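Local coordinates for 4-amino-4-deoxy-L-arabinose transferase or related glycosyltransferases of PMT family (Cupriavidus metallidurans, PDB 5EZM), which probably transfers a pentose such as 4-amino-4-deoxy-L-arabinose to lipid A, as a zinc-binding membrane glycosyltransferase of the GT-C fold, at residues A[44-49]-A[110-115]; A[50-55]-A[452-457]. One frame throughout, in Å; residues are numbered along the deposited sequence.

Contact 1 of 2, residues A[44-49]-A[110-115]; sequences VWFVSL and ARLAVA. With MPG ([(Z)-octadec-9-enyl] (2R)-2,3-bis(oxidanyl)propanoate), chain B.
Leu49 lies at the apolar centre, with its two methyls spread over the start of helix 112-133. Its CD1 sits 3.7 Å from Ala115 CB, and its CD2 lies 3.9 Å from Arg111 CB as the two side chains slide past each other in opposite directions. Leu112 flanks this core and reaches the rim of the Phe46 ring, Leu112 CD1 to Phe46 CE1 being 4.4 Å, close to the ring plane. Over a face of that ring, above its centre, stands Trp45 CD1. The bound lipid MPG of chain B meets the ring obliquely, Phe46 CD1 to its C8 at 3.6 Å, so the ring joins the helix packing to a lipid chain.

Polar bonds edge this core. With CG anti to the backbone N (chi1 -171°), the Trp45 indole reaches across to Ala115, where NE1 donates to Ala115 O at 3.3 Å with an N-H...O angle of 142°. The carbonyl is in the indole plane, yet the donor stands well above the carbonyl plane, consistent with a modest bond. Arg111, at the N-cap position of helix 112-133, bends at chi3 and turns the side of its guanidinium to Leu49 O. Arg111 NE donates to Leu49 O at 3.0 Å, in the carbonyl plane and on a lone pair; Arg111 NH2 donates to the same Leu49 O at 3.1 Å, nearly along the C=O axis. Beyond the pair, NH1 forms a salt bridge to Glu59, and NH2 probably bonds to Arg52 O, at a doubtfully short distance. A leucine in place of Arg111 would probably leave Leu49 O without either donor and Glu59 without this salt-bridge mate.

A cation placed on a carbonyl near the C-terminal end of helix 31-47 should be favoured electrostatically, tying helix 31-47 to helix 112-133 through buried charge as well as hydrocarbon.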
loop_
_atom_site.group_PDB
_atom_site.type_symbol
_atom_site.label_atom_id
_atom_site.label_comp_id
_atom_site.label_asym_id
_atom_site.label_seq_id
_atom_site.Cartn_x
_atom_site.Cartn_y
_atom_site.Cartn_z
ATOM N N VAL A 44 1.451 2.664 -18.465
ATOM C CA VAL A 44 1.984 3.522 -17.413
ATOM C C VAL A 44 1.820 2.840 -16.063
ATOM O O VAL A 44 2.666 2.991 -15.172
ATOM C CB VAL A 44 1.310 4.907 -17.449
ATOM C CG1 VAL A 44 1.678 5.733 -16.217
ATOM C CG2 VAL A 44 1.711 5.650 -18.714
ATOM N N TRP A 45 0.759 2.047 -15.910
ATOM C CA TRP A 45 0.480 1.398 -14.634
ATOM C C TRP A 45 1.596 0.441 -14.238
ATOM O O TRP A 45 2.005 0.403 -13.071
ATOM C CB TRP A 45 -0.858 0.665 -14.721
ATOM C CG TRP A 45 -1.359 0.124 -13.422
ATOM C CD1 TRP A 45 -1.128 -1.118 -12.906
ATOM C CD2 TRP A 45 -2.198 0.801 -12.479
ATOM N NE1 TRP A 45 -1.765 -1.251 -11.697
ATOM C CE2 TRP A 45 -2.427 -0.087 -11.413
ATOM C CE3 TRP A 45 -2.773 2.074 -12.433
ATOM C CZ2 TRP A 45 -3.209 0.258 -10.313
ATOM C CZ3 TRP A 45 -3.547 2.414 -11.340
ATOM C CH2 TRP A 45 -3.759 1.510 -10.296
ATOM N N PHE A 46 2.112 -0.331 -15.192
ATOM C CA PHE A 46 3.100 -1.360 -14.883
ATOM C C PHE A 46 4.538 -0.886 -15.036
ATOM O O PHE A 46 5.379 -1.217 -14.192
ATOM C CB PHE A 46 2.859 -2.600 -15.750
ATOM C CG PHE A 46 1.637 -3.373 -15.344
ATOM C CD1 PHE A 46 1.692 -4.275 -14.293
ATOM C CD2 PHE A 46 0.429 -3.177 -15.991
ATOM C CE1 PHE A 46 0.568 -4.977 -13.903
ATOM C CE2 PHE A 46 -0.700 -3.880 -15.605
ATOM C CZ PHE A 46 -0.629 -4.780 -14.559
ATOM N N VAL A 47 4.843 -0.112 -16.081
ATOM C CA VAL A 47 6.202 0.400 -16.255
ATOM C C VAL A 47 6.631 1.197 -15.027
ATOM O O VAL A 47 7.723 0.993 -14.482
ATOM C CB VAL A 47 6.302 1.239 -17.541
ATOM C CG1 VAL A 47 7.610 2.024 -17.566
ATOM C CG2 VAL A 47 6.189 0.342 -18.765
ATOM N N SER A 48 5.758 2.091 -14.551
ATOM C CA SER A 48 6.069 2.895 -13.373
ATOM C C SER A 48 6.359 2.046 -12.141
ATOM O O SER A 48 6.945 2.554 -11.177
ATOM C CB SER A 48 4.922 3.861 -13.079
ATOM O OG SER A 48 3.690 3.170 -12.976
ATOM N N LEU A 49 5.965 0.769 -12.145
ATOM C CA LEU A 49 6.295 -0.099 -11.022
ATOM C C LEU A 49 7.799 -0.292 -10.878
ATOM O O LEU A 49 8.305 -0.397 -9.756
ATOM C CB LEU A 49 5.613 -1.456 -11.185
ATOM C CG LEU A 49 4.102 -1.527 -10.987
ATOM C CD1 LEU A 49 3.622 -2.948 -11.223
ATOM C CD2 LEU A 49 3.724 -1.052 -9.595
ATOM N N ALA A 110 8.028 -7.122 -6.668
ATOM C CA ALA A 110 7.681 -6.927 -5.268
ATOM C C ALA A 110 6.478 -6.010 -5.090
ATOM O O ALA A 110 5.840 -6.044 -4.031
ATOM C CB ALA A 110 8.885 -6.368 -4.510
ATOM N N ARG A 111 6.157 -5.197 -6.096
ATOM C CA ARG A 111 5.004 -4.308 -6.062
ATOM C C ARG A 111 3.828 -4.857 -6.851
ATOM O O ARG A 111 2.878 -4.118 -7.125
ATOM C CB ARG A 111 5.388 -2.923 -6.588
ATOM C CG ARG A 111 6.354 -2.173 -5.676
ATOM C CD ARG A 111 6.519 -0.725 -6.089
ATOM N NE ARG A 111 7.746 -0.503 -6.840
ATOM C CZ ARG A 111 8.818 0.119 -6.359
ATOM N NH1 ARG A 111 8.817 0.588 -5.118
ATOM N NH2 ARG A 111 9.891 0.276 -7.122
ATOM N N LEU A 112 3.862 -6.140 -7.213
ATOM C CA LEU A 112 2.855 -6.680 -8.119
ATOM C C LEU A 112 1.512 -6.860 -7.417
ATOM O O LEU A 112 0.454 -6.600 -8.008
ATOM C CB LEU A 112 3.350 -8.001 -8.703
ATOM C CG LEU A 112 2.737 -8.419 -10.035
ATOM C CD1 LEU A 112 3.043 -7.378 -11.101
ATOM C CD2 LEU A 112 3.260 -9.785 -10.449
ATOM N N ALA A 113 1.534 -7.300 -6.156
ATOM C CA ALA A 113 0.293 -7.524 -5.422
ATOM C C ALA A 113 -0.516 -6.239 -5.292
ATOM O O ALA A 113 -1.742 -6.250 -5.455
ATOM C CB ALA A 113 0.599 -8.106 -4.043
ATOM N N VAL A 114 0.151 -5.118 -5.011
ATOM C CA VAL A 114 -0.589 -3.874 -4.823
ATOM C C VAL A 114 -1.083 -3.325 -6.156
ATOM O O VAL A 114 -2.163 -2.724 -6.221
ATOM C CB VAL A 114 0.267 -2.848 -4.057
ATOM C CG1 VAL A 114 0.553 -3.358 -2.659
ATOM C CG2 VAL A 114 1.563 -2.568 -4.786
ATOM N N ALA A 115 -0.325 -3.522 -7.239
ATOM C CA ALA A 115 -0.783 -3.049 -8.543
ATOM C C ALA A 115 -2.012 -3.823 -8.995
ATOM O O ALA A 115 -3.014 -3.231 -9.426
ATOM C CB ALA A 115 0.338 -3.167 -9.575
HETATM C C2 MPG B . 9.802 -1.878 -16.616
HETATM C C3 MPG B . 9.223 -3.287 -16.621
HETATM C C4 MPG B . 7.752 -3.322 -16.238
HETATM C C5 MPG B . 7.249 -4.766 -16.084
HETATM C C6 MPG B . 5.718 -4.890 -16.159
HETATM C C7 MPG B . 5.262 -6.362 -16.105
HETATM C C8 MPG B . 3.724 -6.517 -16.159
HETATM C C9 MPG B . 3.258 -7.928 -15.724
HETATM C C10 MPG B . 1.721 -8.003 -15.510
HETATM C C11 MPG B . 1.285 -9.295 -14.785
HETATM C C12 MPG B . -0.273 -9.462 -14.735
HETATM C C1 MPG B . 11.311 -1.863 -16.876
#

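Contact 2 of 2, residues A[50-55]-A[452-457]; sequences DMRHLV and VALLGH. With MPG ([(Z)-octadec-9-enyl] (2R)-2,3-bis(oxidanyl)propanoate), chain B; MPG ([(Z)-octadec-9-enyl] (2R)-2,3-bis(oxidanyl)propanoate), chain C; MPG ([(Z)-octadec-9-enyl] (2R)-2,3-bis(oxidanyl)propanoate), chain N; MPG ([(Z)-octadec-9-enyl] (2R)-2,3-bis(oxidanyl)propanoate), chain X.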
loop_
_atom_site.group_PDB
_atom_site.type_symbol
_atom_site.label_atom_id
_atom_site.label_comp_id
_atom_site.label_asym_id
_atom_site.label_seq_id
_atom_site.Cartn_x
_atom_site.Cartn_y
_atom_site.Cartn_z
ATOM N N ASP A 50 8.529 -0.335 -11.992
ATOM C CA ASP A 50 9.937 -0.718 -11.996
ATOM C C ASP A 50 10.853 0.480 -12.215
ATOM O O ASP A 50 11.866 0.388 -12.910
ATOM C CB ASP A 50 10.201 -1.779 -13.059
ATOM C CG ASP A 50 11.499 -2.526 -12.828
ATOM O OD1 ASP A 50 11.850 -2.773 -11.654
ATOM O OD2 ASP A 50 12.168 -2.868 -13.827
ATOM N N MET A 51 10.512 1.626 -11.624
ATOM C CA MET A 51 11.310 2.829 -11.817
ATOM C C MET A 51 11.699 3.499 -10.505
ATOM O O MET A 51 12.219 4.621 -10.524
ATOM C CB MET A 51 10.570 3.813 -12.731
ATOM C CG MET A 51 10.365 3.252 -14.134
ATOM S SD MET A 51 10.132 4.491 -15.418
ATOM C CE MET A 51 8.390 4.840 -15.255
ATOM N N ARG A 52 11.480 2.840 -9.371
ATOM C CA ARG A 52 11.919 3.346 -8.081
ATOM C C ARG A 52 12.549 2.211 -7.291
ATOM O O ARG A 52 12.096 1.065 -7.372
ATOM C CB ARG A 52 10.759 3.948 -7.277
ATOM C CG ARG A 52 9.986 5.049 -7.982
ATOM C CD ARG A 52 8.862 5.581 -7.100
ATOM N NE ARG A 52 7.900 4.545 -6.736
ATOM C CZ ARG A 52 7.867 3.926 -5.558
ATOM N NH1 ARG A 52 8.747 4.240 -4.615
ATOM N NH2 ARG A 52 6.955 2.992 -5.320
ATOM N N HIS A 53 13.594 2.527 -6.534
ATOM C CA HIS A 53 14.113 1.563 -5.580
ATOM C C HIS A 53 13.147 1.421 -4.410
ATOM O O HIS A 53 12.299 2.283 -4.164
ATOM C CB HIS A 53 15.495 1.981 -5.086
ATOM C CG HIS A 53 16.568 1.847 -6.118
ATOM N ND1 HIS A 53 16.980 2.900 -6.906
ATOM C CD2 HIS A 53 17.306 0.780 -6.502
ATOM C CE1 HIS A 53 17.930 2.490 -7.726
ATOM N NE2 HIS A 53 18.146 1.205 -7.502
ATOM N N LEU A 54 13.282 0.313 -3.686
ATOM C CA LEU A 54 12.344 -0.002 -2.615
ATOM C C LEU A 54 12.493 0.983 -1.462
ATOM O O LEU A 54 13.607 1.264 -1.006
ATOM C CB LEU A 54 12.558 -1.431 -2.121
ATOM C CG LEU A 54 12.266 -2.543 -3.128
ATOM C CD1 LEU A 54 12.443 -3.900 -2.479
ATOM C CD2 LEU A 54 10.864 -2.397 -3.699
ATOM N N VAL A 55 11.365 1.502 -0.992
ATOM C CA VAL A 55 11.329 2.512 0.057
ATOM C C VAL A 55 10.969 1.819 1.366
ATOM O O VAL A 55 9.860 1.294 1.520
ATOM C CB VAL A 55 10.336 3.632 -0.280
ATOM C CG1 VAL A 55 10.127 4.549 0.919
ATOM C CG2 VAL A 55 10.826 4.421 -1.489
ATOM N N VAL A 452 4.117 11.032 -11.951
ATOM C CA VAL A 452 5.393 11.742 -11.996
ATOM C C VAL A 452 5.825 12.142 -10.592
ATOM O O VAL A 452 7.007 12.051 -10.240
ATOM C CB VAL A 452 5.301 12.964 -12.930
ATOM C CG1 VAL A 452 6.559 13.814 -12.810
ATOM C CG2 VAL A 452 5.094 12.517 -14.368
ATOM N N ALA A 453 4.875 12.581 -9.761
ATOM C CA ALA A 453 5.221 12.949 -8.393
ATOM C C ALA A 453 5.751 11.756 -7.608
ATOM O O ALA A 453 6.615 11.922 -6.738
ATOM C CB ALA A 453 4.011 13.561 -7.689
ATOM N N LEU A 454 5.260 10.549 -7.899
ATOM C CA LEU A 454 5.750 9.370 -7.191
ATOM C C LEU A 454 7.115 8.940 -7.716
ATOM O O LEU A 454 8.027 8.653 -6.932
ATOM C CB LEU A 454 4.742 8.223 -7.302
ATOM C CG LEU A 454 5.108 6.930 -6.561
ATOM C CD1 LEU A 454 5.504 7.218 -5.124
ATOM C CD2 LEU A 454 3.969 5.920 -6.613
ATOM N N LEU A 455 7.275 8.891 -9.042
ATOM C CA LEU A 455 8.572 8.554 -9.617
ATOM C C LEU A 455 9.648 9.543 -9.190
ATOM O O LEU A 455 10.813 9.164 -9.030
ATOM C CB LEU A 455 8.474 8.508 -11.139
ATOM C CG LEU A 455 7.520 7.470 -11.728
ATOM C CD1 LEU A 455 7.465 7.610 -13.236
ATOM C CD2 LEU A 455 7.935 6.061 -11.331
ATOM N N GLY A 456 9.281 10.810 -8.996
ATOM C CA GLY A 456 10.246 11.786 -8.528
ATOM C C GLY A 456 10.780 11.472 -7.146
ATOM O O GLY A 456 11.913 11.836 -6.816
ATOM N N HIS A 457 9.983 10.789 -6.322
ATOM C CA HIS A 457 10.450 10.392 -5.000
ATOM C C HIS A 457 11.660 9.468 -5.060
ATOM O O HIS A 457 12.323 9.279 -4.035
ATOM C CB HIS A 457 9.321 9.718 -4.219
ATOM C CG HIS A 457 9.676 9.411 -2.798
ATOM N ND1 HIS A 457 10.031 8.148 -2.375
ATOM C CD2 HIS A 457 9.749 10.208 -1.706
ATOM C CE1 HIS A 457 10.297 8.178 -1.081
ATOM N NE2 HIS A 457 10.136 9.417 -0.651
HETATM C C2 MPG B . 9.802 -1.878 -16.616
HETATM C C3 MPG B . 9.223 -3.287 -16.621
HETATM C C4 MPG B . 7.752 -3.322 -16.238
HETATM C C5 MPG B . 7.249 -4.766 -16.084
HETATM C C6 MPG B . 5.718 -4.890 -16.159
HETATM C C7 MPG B . 5.262 -6.362 -16.105
HETATM C C8 MPG B . 3.724 -6.517 -16.159
HETATM C C9 MPG B . 3.258 -7.928 -15.724
HETATM C C10 MPG B . 1.721 -8.003 -15.510
HETATM C C11 MPG B . 1.285 -9.295 -14.785
HETATM C C12 MPG B . -0.273 -9.462 -14.735
HETATM C C1 MPG B . 11.311 -1.863 -16.876
HETATM C C2 MPG C . 5.759 9.699 -16.961
HETATM C C3 MPG C . 5.544 8.219 -16.665
HETATM C C4 MPG C . 6.571 7.332 -17.351
HETATM C C5 MPG C . 5.985 5.962 -17.725
HETATM C C6 MPG C . 6.689 5.334 -18.939
HETATM C C1 MPG C . 4.449 10.424 -17.286
HETATM C C2 MPG N . 6.326 8.824 -0.067
HETATM C C3 MPG N . 5.883 8.954 -1.519
HETATM C C4 MPG N . 5.254 10.306 -1.810
HETATM C C5 MPG N . 4.478 10.310 -3.138
HETATM C C6 MPG N . 3.575 11.547 -3.267
HETATM C C7 MPG N . 2.506 11.395 -4.365
HETATM C C8 MPG N . 1.428 12.503 -4.275
HETATM C C1 MPG N . 6.897 7.437 0.245
HETATM C C2 MPG X . 16.063 11.795 -11.299
HETATM C C3 MPG X . 15.589 10.532 -10.592
HETATM C C4 MPG X . 14.106 10.257 -10.795
HETATM C C5 MPG X . 13.590 10.708 -12.172
HETATM C C6 MPG X . 12.054 10.757 -12.249
HETATM C C7 MPG X . 11.545 10.819 -13.704
HETATM C C8 MPG X . 10.008 10.969 -13.801
HETATM C C1 MPG X . 17.336 12.362 -10.669
HETATM O O HOH W 1 10.602 6.287 -4.368
#
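A single water joins Arg52 to His457: Arg52 NH1 donates to it at 2.8 Å, and His457 ND1 lies 2.8 Å from the same oxygen. The water is in the plane of both flat groups, at an edge of each, which supports a true bridge rather than a chance neighbour. The other guanidinium arm, NH2, bonds to His156 O, with Glu59 only as a weak, long ion pair.

Arg52 crosses Leu454 and Leu455 at about a right angle. Its chain bends at chi3 (-60°), and Leu454 CD1 lies over one guanidinium face, offset toward its rim and 3.9 Å from Arg52 NE. Farther out, Met51 straddles the tip of Leu455: Met51 CB is 3.7 Å from Leu455 CD2, while Met51 CE is 3.6 Å from Leu455 CD1 and equally touches a lipid, MPG of chain C.

On the other flank, Val55 CG2 meets the edge of the imidazole, 3.8 Å from His457 CE1 and in the ring plane. One face of that ring carries MPG of chain N, whose C1 is 3.7 Å from His457 CE1.

The loop after helix 31-47 is thus laid on the end of transmembrane helix 435-456 by hydrocarbon contact around an arginine. Because its polar arms are met by a water and a backbone carbonyl, the charge can probably be accommodated among leucines and lipid chains.

Along the chain the segments alternate: 44-49 runs directly into 50-55, then comes 110-115 and much later 452-457. The two contacts lie about 11 Å apart, centre to centre. Contact 1 sets helix 31-47 against helix 112-133, whereas contact 2 sets the loop that follows it against the end of helix 435-456, so twelve consecutive residues engage two helices far apart in the sequence. They are probably joined by Arg111 NH2 and Arg52 O, though doubtfully close, and Leu455 CD2 packs against Ser48 O. One lipid, MPG of chain B, touches Phe46 and Asp50. Together they join these parts within the GT-C membrane bundle, consistent with a defined position for that loop.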